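Local coordinates for protein methyltransferase (PDB 2B78) that is a putative S-adenosylmethionine-dependent methyltransferase that binds S-adenosyl-L-homocysteine and probably acts on RNA, at residues I176-N184 against L197-I207; K353-L362 against S375-V385. One frame throughout, in Å; residues are numbered along the deposited sequence.

Contact 1: I176-N184 against L197-I207; sequences ILENGISYN and LDQRQVRNELI
Residues 176-184 form a beta hairpin, closed by a type I' turn from Glu-178 to Ile-181, that docks against the helix 200-207, strand 181-184 running at 129° to the helix with 12.0 Å between the axes. That spacing leaves room for long side chains to bridge the gap. Glu-178, extended with CG anti to its backbone N (chi1 -169°), reaches Arg-203, which answers side-on with two nitrogens: NE lies 2.7 Å from OE1 and NH2 lies 2.7 Å from OE2. Both oxygens use their syn lone pairs, and carboxylate and guanidinium are nearly coplanar (12°), so the pair is held flat. A guanidinium suits the place because NE and NH2 point the same way and meet both oxygens at once, and burial should strengthen the attraction. Arg-200 lays its aliphatic CB and CG against the same carboxylate, while its guanidinium goes to Asp-365; a water links Glu-178 OE2 to Arg-200 NH1. Tyr-183 lies against the arginine chain, its OH 3.4 Å from Arg-203 CD, with Phe-226 of the next helix packing on Arg-203. Gly-180 suits the turn because a CB there would press on the preceding carbonyl. Toward the hairpin tip, two isoleucines meet tip to tip, Ile-181 CD1 a tight 3.4 Å from Ile-207 CD1.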
# COMPACT_ATOMS: atom_id res chain seq x y z
N ILE A 176 -5.86 -16.22 4.70
CA ILE A 176 -6.96 -15.47 4.10
C ILE A 176 -6.91 -15.89 2.64
O ILE A 176 -5.96 -16.59 2.22
CB ILE A 176 -6.81 -13.92 4.26
CG1 ILE A 176 -5.48 -13.43 3.68
CG2 ILE A 176 -6.94 -13.54 5.74
CD1 ILE A 176 -5.52 -13.15 2.19
N LEU A 177 -7.92 -15.52 1.87
CA LEU A 177 -7.96 -15.88 0.46
C LEU A 177 -7.92 -14.59 -0.35
O LEU A 177 -8.52 -13.59 0.05
CB LEU A 177 -9.25 -16.64 0.16
CG LEU A 177 -9.27 -17.67 -0.97
CD1 LEU A 177 -8.50 -18.91 -0.53
CD2 LEU A 177 -10.71 -18.05 -1.32
N GLU A 178 -7.20 -14.63 -1.47
CA GLU A 178 -7.12 -13.48 -2.37
C GLU A 178 -7.02 -14.04 -3.78
O GLU A 178 -6.09 -14.79 -4.09
CB GLU A 178 -5.89 -12.62 -2.09
CG GLU A 178 -5.90 -11.27 -2.82
CD GLU A 178 -4.55 -10.58 -2.82
OE1 GLU A 178 -3.65 -11.04 -3.56
OE2 GLU A 178 -4.38 -9.58 -2.09
N ASN A 179 -7.97 -13.66 -4.64
CA ASN A 179 -8.01 -14.15 -6.01
C ASN A 179 -8.17 -15.66 -5.98
O ASN A 179 -7.75 -16.36 -6.91
CB ASN A 179 -6.72 -13.78 -6.74
CG ASN A 179 -6.55 -12.29 -6.92
OD1 ASN A 179 -5.45 -11.75 -6.74
ND2 ASN A 179 -7.63 -11.61 -7.29
N GLY A 180 -8.75 -16.17 -4.91
CA GLY A 180 -8.94 -17.61 -4.83
C GLY A 180 -7.79 -18.46 -4.34
O GLY A 180 -7.89 -19.69 -4.37
N ILE A 181 -6.69 -17.85 -3.92
CA ILE A 181 -5.57 -18.64 -3.40
C ILE A 181 -5.27 -18.17 -1.97
O ILE A 181 -5.66 -17.06 -1.57
CB ILE A 181 -4.31 -18.57 -4.30
CG1 ILE A 181 -3.65 -17.20 -4.21
CG2 ILE A 181 -4.70 -18.87 -5.76
CD1 ILE A 181 -2.23 -17.21 -4.78
N SER A 182 -4.60 -19.01 -1.19
CA SER A 182 -4.32 -18.69 0.21
C SER A 182 -3.01 -17.97 0.48
O SER A 182 -2.02 -18.18 -0.22
CB SER A 182 -4.34 -19.97 1.05
OG SER A 182 -5.61 -20.61 0.97
N TYR A 183 -3.03 -17.12 1.51
CA TYR A 183 -1.87 -16.36 1.94
C TYR A 183 -1.87 -16.34 3.47
O TYR A 183 -2.92 -16.17 4.09
CB TYR A 183 -1.94 -14.92 1.43
CG TYR A 183 -1.80 -14.77 -0.06
CD1 TYR A 183 -0.55 -14.81 -0.66
CD2 TYR A 183 -2.92 -14.61 -0.87
CE1 TYR A 183 -0.41 -14.69 -2.05
CE2 TYR A 183 -2.79 -14.49 -2.26
CZ TYR A 183 -1.53 -14.53 -2.84
OH TYR A 183 -1.40 -14.40 -4.20
N ASN A 184 -0.69 -16.50 4.05
CA ASN A 184 -0.50 -16.50 5.50
C ASN A 184 -0.25 -15.07 5.99
O ASN A 184 0.66 -14.39 5.52
CB ASN A 184 0.68 -17.42 5.86
CG ASN A 184 1.04 -17.38 7.34
OD1 ASN A 184 1.86 -16.56 7.78
ND2 ASN A 184 0.42 -18.25 8.12
N LEU A 197 -1.98 -5.81 0.51
CA LEU A 197 -3.21 -6.01 -0.22
C LEU A 197 -3.34 -5.16 -1.48
O LEU A 197 -4.03 -5.56 -2.42
CB LEU A 197 -4.42 -5.76 0.70
CG LEU A 197 -4.53 -6.67 1.93
CD1 LEU A 197 -5.76 -6.27 2.75
CD2 LEU A 197 -4.65 -8.12 1.51
N ASP A 198 -2.70 -4.00 -1.50
CA ASP A 198 -2.81 -3.14 -2.68
C ASP A 198 -2.23 -3.75 -3.96
O ASP A 198 -2.53 -3.29 -5.05
CB ASP A 198 -2.20 -1.75 -2.42
CG ASP A 198 -0.78 -1.82 -1.87
OD1 ASP A 198 0.03 -2.62 -2.36
OD2 ASP A 198 -0.49 -1.04 -0.93
N GLN A 199 -1.41 -4.80 -3.83
CA GLN A 199 -0.84 -5.43 -5.03
C GLN A 199 -1.64 -6.63 -5.53
O GLN A 199 -1.15 -7.44 -6.34
CB GLN A 199 0.60 -5.84 -4.74
CG GLN A 199 1.43 -4.67 -4.24
CD GLN A 199 2.86 -5.04 -3.91
OE1 GLN A 199 3.11 -5.92 -3.07
NE2 GLN A 199 3.81 -4.36 -4.55
N ARG A 200 -2.88 -6.73 -5.06
CA ARG A 200 -3.76 -7.84 -5.43
C ARG A 200 -3.94 -8.08 -6.92
O ARG A 200 -3.97 -9.22 -7.37
CB ARG A 200 -5.15 -7.64 -4.81
CG ARG A 200 -6.17 -8.70 -5.25
CD ARG A 200 -7.48 -8.55 -4.50
NE ARG A 200 -8.16 -7.31 -4.86
CZ ARG A 200 -8.18 -6.20 -4.13
NH1 ARG A 200 -7.55 -6.14 -2.96
NH2 ARG A 200 -8.82 -5.14 -4.58
N GLN A 201 -4.08 -7.01 -7.68
CA GLN A 201 -4.30 -7.18 -9.11
C GLN A 201 -3.02 -7.58 -9.84
O GLN A 201 -3.08 -8.17 -10.91
CB GLN A 201 -4.94 -5.91 -9.69
CG GLN A 201 -6.21 -5.54 -8.90
CD GLN A 201 -6.99 -4.39 -9.51
OE1 GLN A 201 -6.49 -3.64 -10.35
NE2 GLN A 201 -8.23 -4.23 -9.06
N VAL A 202 -1.86 -7.29 -9.25
CA VAL A 202 -0.60 -7.67 -9.87
C VAL A 202 -0.44 -9.17 -9.64
O VAL A 202 -0.02 -9.91 -10.54
CB VAL A 202 0.61 -6.93 -9.24
CG1 VAL A 202 1.88 -7.32 -9.98
CG2 VAL A 202 0.41 -5.42 -9.32
N ARG A 203 -0.78 -9.62 -8.43
CA ARG A 203 -0.71 -11.04 -8.12
C ARG A 203 -1.74 -11.80 -8.96
O ARG A 203 -1.50 -12.94 -9.35
CB ARG A 203 -0.95 -11.29 -6.62
CG ARG A 203 0.25 -10.94 -5.74
CD ARG A 203 0.05 -11.36 -4.29
NE ARG A 203 -1.00 -10.57 -3.63
CZ ARG A 203 -0.78 -9.42 -3.01
NH1 ARG A 203 0.44 -8.91 -2.95
NH2 ARG A 203 -1.79 -8.77 -2.44
N ASN A 204 -2.87 -11.17 -9.25
CA ASN A 204 -3.90 -11.81 -10.08
C ASN A 204 -3.34 -12.12 -11.47
O ASN A 204 -3.64 -13.17 -12.05
CB ASN A 204 -5.13 -10.90 -10.22
CG ASN A 204 -6.27 -11.59 -10.97
OD1 ASN A 204 -6.76 -12.65 -10.55
ND2 ASN A 204 -6.71 -10.98 -12.07
N GLU A 205 -2.56 -11.19 -12.02
CA GLU A 205 -1.97 -11.37 -13.35
C GLU A 205 -1.03 -12.57 -13.37
O GLU A 205 -0.99 -13.33 -14.34
CB GLU A 205 -1.18 -10.12 -13.77
CG GLU A 205 -2.04 -8.88 -13.93
CD GLU A 205 -2.96 -8.96 -15.12
OE1 GLU A 205 -2.45 -8.93 -16.26
OE2 GLU A 205 -4.19 -9.05 -14.93
N LEU A 206 -0.26 -12.71 -12.30
CA LEU A 206 0.69 -13.80 -12.17
C LEU A 206 -0.03 -15.14 -12.03
O LEU A 206 0.33 -16.13 -12.68
CB LEU A 206 1.60 -13.54 -10.96
CG LEU A 206 2.60 -12.40 -11.17
CD1 LEU A 206 3.18 -11.89 -9.85
CD2 LEU A 206 3.73 -12.92 -12.07
N ILE A 207 -1.06 -15.16 -11.19
CA ILE A 207 -1.84 -16.38 -11.00
C ILE A 207 -2.51 -16.76 -12.29
O ILE A 207 -2.72 -17.94 -12.57
CB ILE A 207 -2.91 -16.18 -9.93
CG1 ILE A 207 -2.22 -15.91 -8.59
CG2 ILE A 207 -3.83 -17.40 -9.86
CD1 ILE A 207 -3.15 -15.43 -7.51
O HOH W 1 -6.61 -8.19 -1.33
O HOH W 2 -6.31 -15.35 -9.72

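Contact 2: K353-L362 against S375-V385; sequences KHTYLDLQQL and SNYLKVFTIKV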
# COMPACT_ATOMS: atom_id res chain seq x y z
N LYS A 353 16.86 -1.06 -25.85
CA LYS A 353 15.47 -0.97 -26.27
C LYS A 353 14.50 -1.71 -25.36
O LYS A 353 14.82 -2.78 -24.84
CB LYS A 353 15.32 -1.47 -27.71
CG LYS A 353 16.15 -0.67 -28.72
CD LYS A 353 15.97 -1.18 -30.14
CE LYS A 353 16.43 -2.63 -30.30
NZ LYS A 353 16.30 -3.11 -31.70
N HIS A 354 13.32 -1.12 -25.16
CA HIS A 354 12.30 -1.71 -24.30
C HIS A 354 10.92 -1.12 -24.60
O HIS A 354 10.81 -0.05 -25.19
CB HIS A 354 12.63 -1.49 -22.82
CG HIS A 354 12.79 -0.05 -22.45
ND1 HIS A 354 13.89 0.70 -22.81
CD2 HIS A 354 11.98 0.79 -21.75
CE1 HIS A 354 13.76 1.93 -22.34
NE2 HIS A 354 12.61 2.01 -21.70
N THR A 355 9.88 -1.83 -24.18
CA THR A 355 8.50 -1.40 -24.41
C THR A 355 7.69 -1.48 -23.12
O THR A 355 7.76 -2.48 -22.41
CB THR A 355 7.81 -2.30 -25.44
OG1 THR A 355 8.66 -2.44 -26.59
CG2 THR A 355 6.48 -1.70 -25.87
N TYR A 356 6.93 -0.43 -22.82
CA TYR A 356 6.08 -0.45 -21.63
C TYR A 356 4.77 -1.14 -22.00
O TYR A 356 4.00 -0.65 -22.84
CB TYR A 356 5.79 0.96 -21.15
CG TYR A 356 6.95 1.59 -20.43
CD1 TYR A 356 7.06 1.52 -19.03
CD2 TYR A 356 7.95 2.26 -21.13
CE1 TYR A 356 8.13 2.09 -18.36
CE2 TYR A 356 9.03 2.83 -20.47
CZ TYR A 356 9.12 2.74 -19.09
OH TYR A 356 10.20 3.30 -18.45
N LEU A 357 4.52 -2.29 -21.39
CA LEU A 357 3.31 -3.04 -21.68
C LEU A 357 2.13 -2.57 -20.84
O LEU A 357 0.98 -2.63 -21.29
CB LEU A 357 3.53 -4.53 -21.45
CG LEU A 357 4.58 -5.27 -22.29
CD1 LEU A 357 4.58 -6.74 -21.92
CD2 LEU A 357 4.28 -5.09 -23.77
N ASP A 358 2.41 -2.11 -19.63
CA ASP A 358 1.32 -1.70 -18.76
C ASP A 358 1.74 -0.94 -17.51
O ASP A 358 2.90 -0.96 -17.12
CB ASP A 358 0.56 -2.96 -18.35
CG ASP A 358 -0.63 -2.65 -17.47
OD1 ASP A 358 -1.60 -2.05 -17.99
OD2 ASP A 358 -0.60 -3.01 -16.28
N LEU A 359 0.78 -0.25 -16.90
CA LEU A 359 0.97 0.48 -15.65
C LEU A 359 -0.26 0.18 -14.81
O LEU A 359 -1.39 0.40 -15.26
CB LEU A 359 1.08 2.00 -15.87
CG LEU A 359 0.94 2.89 -14.62
CD1 LEU A 359 2.01 2.55 -13.58
CD2 LEU A 359 1.05 4.35 -15.02
N GLN A 360 -0.06 -0.36 -13.62
CA GLN A 360 -1.18 -0.66 -12.73
C GLN A 360 -0.96 0.16 -11.48
O GLN A 360 0.18 0.38 -11.06
CB GLN A 360 -1.21 -2.15 -12.37
CG GLN A 360 -1.30 -3.10 -13.56
CD GLN A 360 -1.11 -4.56 -13.17
OE1 GLN A 360 -1.99 -5.17 -12.56
NE2 GLN A 360 0.05 -5.12 -13.52
N GLN A 361 -2.04 0.63 -10.88
CA GLN A 361 -1.91 1.40 -9.66
C GLN A 361 -2.89 0.86 -8.63
O GLN A 361 -3.31 -0.30 -8.74
CB GLN A 361 -2.13 2.90 -9.94
CG GLN A 361 -1.10 3.45 -10.94
CD GLN A 361 -0.93 4.96 -10.88
OE1 GLN A 361 -0.35 5.50 -9.93
NE2 GLN A 361 -1.42 5.65 -11.90
N LEU A 362 -3.27 1.66 -7.65
CA LEU A 362 -4.16 1.17 -6.60
C LEU A 362 -5.49 0.60 -7.07
O LEU A 362 -6.14 1.15 -7.97
CB LEU A 362 -4.43 2.27 -5.57
CG LEU A 362 -3.24 2.74 -4.73
CD1 LEU A 362 -3.71 3.86 -3.83
CD2 LEU A 362 -2.65 1.59 -3.90
N SER A 375 -2.53 10.76 -4.44
CA SER A 375 -2.92 9.80 -3.42
C SER A 375 -2.74 8.38 -3.96
O SER A 375 -2.67 7.42 -3.20
CB SER A 375 -4.38 10.02 -3.01
OG SER A 375 -5.23 9.87 -4.12
N ASN A 376 -2.68 8.26 -5.29
CA ASN A 376 -2.51 6.95 -5.90
C ASN A 376 -1.02 6.60 -5.86
O ASN A 376 -0.31 6.70 -6.88
CB ASN A 376 -3.02 6.97 -7.34
CG ASN A 376 -3.38 5.59 -7.83
OD1 ASN A 376 -2.93 4.61 -7.26
ND2 ASN A 376 -4.19 5.51 -8.89
N TYR A 377 -0.55 6.15 -4.70
CA TYR A 377 0.86 5.85 -4.48
C TYR A 377 1.48 4.62 -5.13
O TYR A 377 2.68 4.59 -5.38
CB TYR A 377 1.13 5.82 -2.98
CG TYR A 377 0.38 4.75 -2.22
CD1 TYR A 377 0.84 3.44 -2.19
CD2 TYR A 377 -0.78 5.05 -1.50
CE1 TYR A 377 0.18 2.45 -1.48
CE2 TYR A 377 -1.46 4.06 -0.77
CZ TYR A 377 -0.97 2.77 -0.77
OH TYR A 377 -1.60 1.78 -0.05
N LEU A 378 0.68 3.60 -5.41
CA LEU A 378 1.22 2.40 -6.02
C LEU A 378 1.44 2.62 -7.50
O LEU A 378 0.58 3.18 -8.19
CB LEU A 378 0.27 1.22 -5.80
CG LEU A 378 0.64 -0.15 -6.37
CD1 LEU A 378 1.94 -0.65 -5.74
CD2 LEU A 378 -0.47 -1.14 -6.09
N LYS A 379 2.61 2.22 -7.99
CA LYS A 379 2.94 2.34 -9.40
C LYS A 379 3.66 1.07 -9.80
O LYS A 379 4.70 0.74 -9.24
CB LYS A 379 3.86 3.55 -9.63
CG LYS A 379 3.18 4.89 -9.39
CD LYS A 379 4.18 6.01 -9.28
CE LYS A 379 4.71 6.13 -7.87
NZ LYS A 379 3.63 6.58 -6.94
N VAL A 380 3.08 0.33 -10.74
CA VAL A 380 3.71 -0.91 -11.18
C VAL A 380 3.77 -0.92 -12.70
O VAL A 380 2.73 -0.88 -13.37
CB VAL A 380 2.92 -2.15 -10.69
CG1 VAL A 380 3.69 -3.42 -11.04
CG2 VAL A 380 2.71 -2.06 -9.18
N PHE A 381 4.99 -0.95 -13.22
CA PHE A 381 5.22 -0.95 -14.66
C PHE A 381 5.66 -2.32 -15.13
O PHE A 381 6.57 -2.92 -14.56
CB PHE A 381 6.31 0.05 -15.02
CG PHE A 381 5.83 1.46 -15.18
CD1 PHE A 381 4.94 1.79 -16.20
CD2 PHE A 381 6.28 2.47 -14.34
CE1 PHE A 381 4.51 3.11 -16.39
CE2 PHE A 381 5.87 3.79 -14.51
CZ PHE A 381 4.98 4.11 -15.54
N THR A 382 5.00 -2.83 -16.17
CA THR A 382 5.36 -4.11 -16.75
C THR A 382 6.06 -3.73 -18.05
O THR A 382 5.45 -3.11 -18.93
CB THR A 382 4.11 -4.98 -17.04
OG1 THR A 382 3.47 -5.32 -15.80
CG2 THR A 382 4.51 -6.27 -17.75
N ILE A 383 7.34 -4.08 -18.16
CA ILE A 383 8.16 -3.73 -19.32
C ILE A 383 8.79 -4.92 -20.02
O ILE A 383 9.37 -5.80 -19.37
CB ILE A 383 9.30 -2.79 -18.89
CG1 ILE A 383 8.72 -1.60 -18.13
CG2 ILE A 383 10.10 -2.36 -20.10
CD1 ILE A 383 9.75 -0.82 -17.35
N LYS A 384 8.70 -4.95 -21.35
CA LYS A 384 9.29 -6.04 -22.13
C LYS A 384 10.58 -5.59 -22.82
O LYS A 384 10.67 -4.46 -23.30
CB LYS A 384 8.33 -6.55 -23.19
CG LYS A 384 8.93 -7.69 -24.00
CD LYS A 384 7.97 -8.26 -25.01
CE LYS A 384 8.60 -9.46 -25.69
NZ LYS A 384 8.98 -10.51 -24.69
N VAL A 385 11.56 -6.48 -22.90
CA VAL A 385 12.83 -6.17 -23.55
C VAL A 385 13.01 -7.03 -24.80
O VAL A 385 13.77 -6.62 -25.70
CB VAL A 385 14.03 -6.40 -22.61
CG1 VAL A 385 13.74 -5.79 -21.25
CG2 VAL A 385 14.32 -7.90 -22.50
OXT VAL A 385 12.41 -8.12 -24.86
O HOH W 3 16.04 -5.15 -25.90
O HOH W 4 1.90 -3.18 -14.87
O HOH W 5 -5.69 3.21 -9.78
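The Phe-381 ring is sandwiched between two residues of the neighbouring strand: Leu-359 CD1 sits over the centre of one face, 3.8 Å from the centroid in a CH-pi contact, and the edge of Tyr-356 meets the opposite face. This second contact is a T-shaped pair, with ring planes at 72° and centroids 5.2 Å apart. Ile-383 runs alongside Tyr-356, its CD1 3.5 Å from Tyr-356 CE1, and its CG2 lies at the edge of the His-354 ring. These broad apolar groups suit a sheet face covered by helix 338-349, where Ile-345 packs on Tyr-356, Phe-381 and Ile-383 and Glu-346 takes the polar ends of His-354 and Tyr-356. At the other end of the contact Leu-362 places CD2 over one face of Tyr-377, whose ring is brought round by a chi1 of 63°, with CG between the backbone N and the carbonyl carbon. Here Asn-376 OD1 accepts from Leu-362 N at 3.0 Å through an in-plane lone pair, standing in for a backbone carbonyl beyond the strand.

On the other face, Gln-360 NE2 and Thr-382 OG1, groups suited to hydrogen bonding, share one water, which also bonds to Val-380 O. Val-380 beside them is apolar and packs on Val-202 of helix 200-210. The backbones pair antiparallel, Thr-355 with Lys-384 and Gln-360 with Val-380 by two bonds each. Between them Thr-382 O receives both Leu-357 N (2.8 Å) and Asp-358 N (3.3 Å), shifting the register by one residue. This classic beta bulge lies in the antiparallel pair of strands 355-360 and 379-384, the closing pair of the seven-stranded sheet characteristic of Rossmann-like methyltransferases.

Overall arrangement
Along the chain the two contacts come in series. Contact 1 closes a short loop from the two-stranded hairpin 174-185 to helix 200-210, at the entry to the methyltransferase fold. The alternating strands and helices of that fold follow, carrying the S-adenosyl-L-homocysteine-binding residues Asp-242, Arg-246, Asp-271 and Val-272. Contact 2 then closes a second loop, bringing strand 379-384 between strands 325-331 and 355-360 near the C terminus. Neither loop nests within or crosses the other, yet they meet in space, their centres about 18 Å apart: Asp-198 OD2 probably hydrogen-bonds Tyr-377 OH. With Val-202 packed on Val-380 and Gln-360, helix 200-210 joins the hairpin to the sheet.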